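Local structure of probable tautomerase HP_0924 (Helicobacter pylori, 3M21) at residues I5-E10 and I45-S50; P1-K6 and A39-I44. The protein is a probable tautomerase of the MIF clan, a small protein with a beta-alpha-beta core, six copies of which form the assembly. All blocks are in the same frame, centred on the assembly; numbering follows the deposited sequence.

Interaction 1: I5-E10 and I45-S50; sequences IKLVPE and IDEVDS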
loop_
_atom_site.group_PDB
_atom_site.type_symbol
_atom_site.label_atom_id
_atom_site.label_comp_id
_atom_site.label_asym_id
_atom_site.label_seq_id
_atom_site.Cartn_x
_atom_site.Cartn_y
_atom_site.Cartn_z
ATOM N N ILE F 5 -4.651 -7.770 0.726
ATOM C CA ILE F 5 -4.770 -8.475 1.987
ATOM C C ILE F 5 -3.372 -8.868 2.419
ATOM O O ILE F 5 -2.659 -9.530 1.673
ATOM C CB ILE F 5 -5.607 -9.761 1.835
ATOM C CG1 ILE F 5 -7.038 -9.420 1.434
ATOM C CG2 ILE F 5 -5.585 -10.550 3.126
ATOM C CD1 ILE F 5 -7.849 -10.637 1.019
ATOM N N LYS F 6 -2.983 -8.461 3.619
ATOM C CA LYS F 6 -1.668 -8.806 4.129
ATOM C C LYS F 6 -1.858 -9.690 5.349
ATOM O O LYS F 6 -2.542 -9.310 6.306
ATOM C CB LYS F 6 -0.900 -7.542 4.510
ATOM C CG LYS F 6 -0.630 -6.618 3.331
ATOM C CD LYS F 6 0.212 -5.416 3.746
ATOM C CE LYS F 6 0.379 -4.452 2.594
ATOM N NZ LYS F 6 1.022 -5.102 1.422
ATOM N N LEU F 7 -1.255 -10.871 5.314
ATOM C CA LEU F 7 -1.381 -11.813 6.415
ATOM C C LEU F 7 -0.077 -12.570 6.657
ATOM O O LEU F 7 0.808 -12.575 5.808
ATOM C CB LEU F 7 -2.507 -12.795 6.103
ATOM C CG LEU F 7 -2.317 -13.626 4.824
ATOM C CD1 LEU F 7 -1.335 -14.757 5.090
ATOM C CD2 LEU F 7 -3.653 -14.212 4.370
ATOM N N VAL F 8 0.035 -13.204 7.815
ATOM C CA VAL F 8 1.229 -13.978 8.145
ATOM C C VAL F 8 0.924 -15.471 8.029
ATOM O O VAL F 8 -0.032 -15.967 8.638
ATOM C CB VAL F 8 1.706 -13.691 9.582
ATOM C CG1 VAL F 8 3.031 -14.386 9.843
ATOM C CG2 VAL F 8 1.833 -12.203 9.787
ATOM N N PRO F 9 1.718 -16.206 7.227
ATOM C CA PRO F 9 1.496 -17.650 7.065
ATOM C C PRO F 9 1.538 -18.371 8.405
ATOM O O PRO F 9 2.155 -17.892 9.355
ATOM C CB PRO F 9 2.655 -18.080 6.167
ATOM C CG PRO F 9 2.879 -16.880 5.316
ATOM C CD PRO F 9 2.793 -15.744 6.332
ATOM N N GLU F 10 0.891 -19.527 8.474
ATOM C CA GLU F 10 0.874 -20.315 9.697
ATOM C C GLU F 10 0.263 -21.687 9.466
ATOM O O GLU F 10 -0.761 -21.814 8.798
ATOM C CB GLU F 10 0.097 -19.587 10.794
ATOM C CG GLU F 10 -0.094 -20.424 12.046
ATOM C CD GLU F 10 -0.403 -19.599 13.276
ATOM O OE1 GLU F 10 -1.391 -18.828 13.239
ATOM O OE2 GLU F 10 0.345 -19.730 14.281
ATOM N N ILE F 45 -2.924 -10.743 -2.468
ATOM C CA ILE F 45 -2.670 -11.267 -1.140
ATOM C C ILE F 45 -1.163 -11.265 -0.929
ATOM O O ILE F 45 -0.403 -11.809 -1.740
ATOM C CB ILE F 45 -3.187 -12.717 -1.000
ATOM C CG1 ILE F 45 -4.710 -12.755 -1.185
ATOM C CG2 ILE F 45 -2.793 -13.281 0.345
ATOM C CD1 ILE F 45 -5.261 -14.177 -1.345
ATOM N N ASP F 46 -0.722 -10.640 0.153
ATOM C CA ASP F 46 0.703 -10.602 0.459
ATOM C C ASP F 46 0.929 -11.466 1.682
ATOM O O ASP F 46 0.166 -11.397 2.643
ATOM C CB ASP F 46 1.141 -9.174 0.757
ATOM C CG ASP F 46 0.945 -8.252 -0.423
ATOM O OD1 ASP F 46 1.326 -8.638 -1.557
ATOM O OD2 ASP F 46 0.431 -7.138 -0.215
ATOM N N GLU F 47 1.978 -12.278 1.639
ATOM C CA GLU F 47 2.311 -13.147 2.748
ATOM C C GLU F 47 3.531 -12.561 3.438
ATOM O O GLU F 47 4.624 -12.507 2.868
ATOM C CB GLU F 47 2.576 -14.564 2.241
ATOM C CG GLU F 47 1.306 -15.260 1.769
ATOM C CD GLU F 47 1.570 -16.563 1.032
ATOM O OE1 GLU F 47 1.441 -16.586 -0.203
ATOM O OE2 GLU F 47 1.913 -17.561 1.690
ATOM N N VAL F 48 3.319 -12.104 4.670
ATOM C CA VAL F 48 4.360 -11.467 5.471
ATOM C C VAL F 48 4.996 -12.402 6.486
ATOM O O VAL F 48 4.295 -13.102 7.221
ATOM C CB VAL F 48 3.773 -10.262 6.228
ATOM C CG1 VAL F 48 4.877 -9.494 6.923
ATOM C CG2 VAL F 48 3.010 -9.373 5.260
ATOM N N ASP F 49 6.324 -12.403 6.527
ATOM C CA ASP F 49 7.053 -13.240 7.475
ATOM C C ASP F 49 6.660 -12.820 8.885
ATOM O O ASP F 49 6.497 -11.632 9.163
ATOM C CB ASP F 49 8.558 -13.060 7.283
ATOM C CG ASP F 49 9.370 -14.051 8.087
ATOM O OD1 ASP F 49 9.713 -13.748 9.250
ATOM O OD2 ASP F 49 9.652 -15.145 7.552
ATOM N N SER F 50 6.509 -13.800 9.771
ATOM C CA SER F 50 6.116 -13.531 11.151
ATOM C C SER F 50 7.045 -12.566 11.885
ATOM O O SER F 50 6.671 -12.016 12.921
ATOM C CB SER F 50 6.011 -14.840 11.934
ATOM O OG SER F 50 7.284 -15.432 12.095
#
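Ile5 to Leu7 run parallel to Ile45 to Glu47, the two strand axes 4.7 Å apart and 20° from aligned. Three backbone bonds stitch the pairing: Asp46 N to Ile5 O, the shortest at 2.7 Å, Leu7 N to Asp46 O, and Val48 N to Leu7 O. On one face Lys6 and Asp46 lie alongside each other, pointing the same way. The lysine chain, stretched out as far as CE, bends at its last torsion (chi4 -59°), which brings NZ to within 2.7 Å of Asp46 OD2 in a salt bridge; the ammonium meets this oxygen from above the carboxylate plane, 37° out of it. Asn4 gives the same oxygen a second donor. On the opposite face the contact is apolar at Leu7 and Ile45: Leu7 CD2 meets Ile45 CG2 at 4.2 Å, and helix 16-34 covers both through Leu22. Glu47 is the polar member of that face; its CB approaches Pro9 CG, while its OE1 is held by Lys19 and by Asn52 of the third subunit. Beyond the strands, Val8 CG1 reaches Ser50 CB at 3.7 Å, and Pro9 CD sits 3.2 Å from Val48 O. Here the two adjacent parallel strands of a beta-alpha-beta unit meet at their C-terminal ends, helix 16-34 connecting them, the core element of the tautomerase fold.

Interaction 2: P1-K6 and A39-I44; sequences PFINIK and ASIVVI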
loop_
_atom_site.group_PDB
_atom_site.type_symbol
_atom_site.label_atom_id
_atom_site.label_comp_id
_atom_site.label_asym_id
_atom_site.label_seq_id
_atom_site.Cartn_x
_atom_site.Cartn_y
_atom_site.Cartn_z
ATOM N N PRO F 1 -12.690 -2.140 -8.186
ATOM C CA PRO F 1 -11.943 -1.877 -6.935
ATOM C C PRO F 1 -10.652 -2.693 -6.817
ATOM O O PRO F 1 -10.325 -3.523 -7.680
ATOM C CB PRO F 1 -12.885 -2.187 -5.776
ATOM C CG PRO F 1 -13.870 -3.149 -6.429
ATOM C CD PRO F 1 -14.043 -2.629 -7.866
ATOM N N PHE F 2 -9.930 -2.434 -5.733
ATOM C CA PHE F 2 -8.668 -3.094 -5.439
ATOM C C PHE F 2 -8.642 -3.481 -3.967
ATOM O O PHE F 2 -8.920 -2.652 -3.104
ATOM C CB PHE F 2 -7.509 -2.144 -5.741
ATOM C CG PHE F 2 -6.172 -2.675 -5.331
ATOM C CD1 PHE F 2 -5.524 -3.628 -6.106
ATOM C CD2 PHE F 2 -5.548 -2.206 -4.174
ATOM C CE1 PHE F 2 -4.274 -4.114 -5.728
ATOM C CE2 PHE F 2 -4.300 -2.688 -3.791
ATOM C CZ PHE F 2 -3.661 -3.637 -4.569
ATOM N N ILE F 3 -8.325 -4.740 -3.685
ATOM C CA ILE F 3 -8.254 -5.216 -2.304
ATOM C C ILE F 3 -6.906 -5.877 -2.048
ATOM O O ILE F 3 -6.533 -6.852 -2.707
ATOM C CB ILE F 3 -9.363 -6.243 -1.983
ATOM C CG1 ILE F 3 -10.748 -5.610 -2.177
ATOM C CG2 ILE F 3 -9.204 -6.752 -0.561
ATOM C CD1 ILE F 3 -11.196 -5.555 -3.629
ATOM N N ASN F 4 -6.181 -5.336 -1.081
ATOM C CA ASN F 4 -4.868 -5.854 -0.732
ATOM C C ASN F 4 -5.037 -6.510 0.628
ATOM O O ASN F 4 -5.550 -5.903 1.565
ATOM C CB ASN F 4 -3.866 -4.693 -0.661
ATOM C CG ASN F 4 -2.436 -5.143 -0.381
ATOM O OD1 ASN F 4 -1.635 -4.359 0.137
ATOM N ND2 ASN F 4 -2.101 -6.388 -0.733
ATOM N N ILE F 5 -4.651 -7.770 0.726
ATOM C CA ILE F 5 -4.770 -8.475 1.987
ATOM C C ILE F 5 -3.372 -8.868 2.419
ATOM O O ILE F 5 -2.659 -9.530 1.673
ATOM C CB ILE F 5 -5.607 -9.761 1.835
ATOM C CG1 ILE F 5 -7.038 -9.420 1.434
ATOM C CG2 ILE F 5 -5.585 -10.550 3.126
ATOM C CD1 ILE F 5 -7.849 -10.637 1.019
ATOM N N LYS F 6 -2.983 -8.461 3.619
ATOM C CA LYS F 6 -1.668 -8.806 4.129
ATOM C C LYS F 6 -1.858 -9.690 5.349
ATOM O O LYS F 6 -2.542 -9.310 6.306
ATOM C CB LYS F 6 -0.900 -7.542 4.510
ATOM C CG LYS F 6 -0.630 -6.618 3.331
ATOM C CD LYS F 6 0.212 -5.416 3.746
ATOM C CE LYS F 6 0.379 -4.452 2.594
ATOM N NZ LYS F 6 1.022 -5.102 1.422
ATOM N N ALA F 39 -15.570 -8.257 -12.869
ATOM C CA ALA F 39 -14.420 -8.241 -13.764
ATOM C C ALA F 39 -13.355 -7.205 -13.416
ATOM O O ALA F 39 -12.172 -7.432 -13.662
ATOM C CB ALA F 39 -14.891 -8.041 -15.198
ATOM N N SER F 40 -13.769 -6.080 -12.839
ATOM C CA SER F 40 -12.826 -5.015 -12.491
ATOM C C SER F 40 -12.172 -5.192 -11.122
ATOM O O SER F 40 -11.280 -4.426 -10.751
ATOM C CB SER F 40 -13.530 -3.656 -12.525
ATOM O OG SER F 40 -14.450 -3.542 -11.452
ATOM N N ILE F 41 -12.595 -6.204 -10.375
ATOM C CA ILE F 41 -12.043 -6.420 -9.042
ATOM C C ILE F 41 -10.667 -7.062 -9.012
ATOM O O ILE F 41 -10.487 -8.195 -9.460
ATOM C CB ILE F 41 -12.981 -7.277 -8.178
ATOM C CG1 ILE F 41 -14.359 -6.612 -8.096
ATOM C CG2 ILE F 41 -12.410 -7.422 -6.776
ATOM C CD1 ILE F 41 -15.379 -7.428 -7.336
ATOM N N VAL F 42 -9.700 -6.332 -8.462
ATOM C CA VAL F 42 -8.335 -6.828 -8.345
ATOM C C VAL F 42 -8.062 -7.097 -6.880
ATOM O O VAL F 42 -8.390 -6.279 -6.017
ATOM C CB VAL F 42 -7.315 -5.791 -8.852
ATOM C CG1 VAL F 42 -5.895 -6.275 -8.587
ATOM C CG2 VAL F 42 -7.523 -5.554 -10.339
ATOM N N VAL F 43 -7.472 -8.253 -6.607
ATOM C CA VAL F 43 -7.145 -8.646 -5.251
ATOM C C VAL F 43 -5.714 -9.162 -5.240
ATOM O O VAL F 43 -5.301 -9.932 -6.117
ATOM C CB VAL F 43 -8.106 -9.755 -4.746
ATOM C CG1 VAL F 43 -7.792 -10.121 -3.295
ATOM C CG2 VAL F 43 -9.542 -9.289 -4.873
ATOM N N ILE F 44 -4.952 -8.699 -4.257
ATOM C CA ILE F 44 -3.567 -9.106 -4.104
ATOM C C ILE F 44 -3.365 -9.508 -2.658
ATOM O O ILE F 44 -3.622 -8.727 -1.736
ATOM C CB ILE F 44 -2.597 -7.957 -4.439
ATOM C CG1 ILE F 44 -2.701 -7.599 -5.927
ATOM C CG2 ILE F 44 -1.182 -8.343 -4.046
ATOM C CD1 ILE F 44 -1.870 -6.362 -6.344
#
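Phe2 and Ile44 make the tightest side-chain meeting between 1-6 and 39-44: Ile44 CD1 lies at the edge of the phenyl ring and in its plane, 3.3 Å from CE1. With CG anti to the backbone N, chi1 174° puts the ring end close to the other strand, and Val42 CG1 also comes against its edge, 3.6 Å from CD1. Phe2 of the fifth subunit stacks on this ring, so this face is buried in the assembly. Pro1 is packed in as well, its CG 3.9 Å from Ile41 CG1 and its ring on Met30 of helix 16-34. Beneath these side chains the parallel backbones exchange bonds, Val42 N to Pro1 O, Ile3 N to Val42 O and Ile44 N to Ile3 O. Ile44 O takes two donors: Ile5 N in its carbonyl plane at 2.8 Å, and Asn4 ND2 from above that plane at 3.0 Å. The carbonyl oxygen lies almost in the amide plane of Asn4, whose ND2 is shared with Asp46; its OD1 receives a weak bond from Lys6 NZ. These are the two parallel strands of a beta-alpha-beta unit, and antiparallel pairing with strands of the second and third subunits carries the sheet on across the interfaces, a pattern known from tautomerase oligomers. The face turned to helix 16-34 packs less closely: Ile3 CD1 meets Ile41 CG2 at 3.9 Å, and Ile5 CD1 stands 4.3 Å from Val43 CG1. The loose side is at Ser40, partly exposed, its OG bonded to Asn37 O.

How the interactions relate
Interactions 1 and 2 are overlapping lengths of one strand pair, 1-6 and 5-10 on one strand, 39-44 and 45-50 following each other on the other; their centres are about 15 Å apart, and they share Ile5 and Lys6. The two join through a polar group on one face of the sheet: Asn4 ND2, from interaction 2, lies 2.7 Å from Asp46 OD2, from interaction 1, a probable hydrogen bond. One amide nitrogen thus connects the backbone of 39-44 to the carboxylate within 45-50. Both contacts also touch the second subunit, where Ile5 and Lys6 belong to the antiparallel pairing that extends the sheet. Interaction 2 is buried almost throughout, whereas interaction 1 runs out into partly exposed loops.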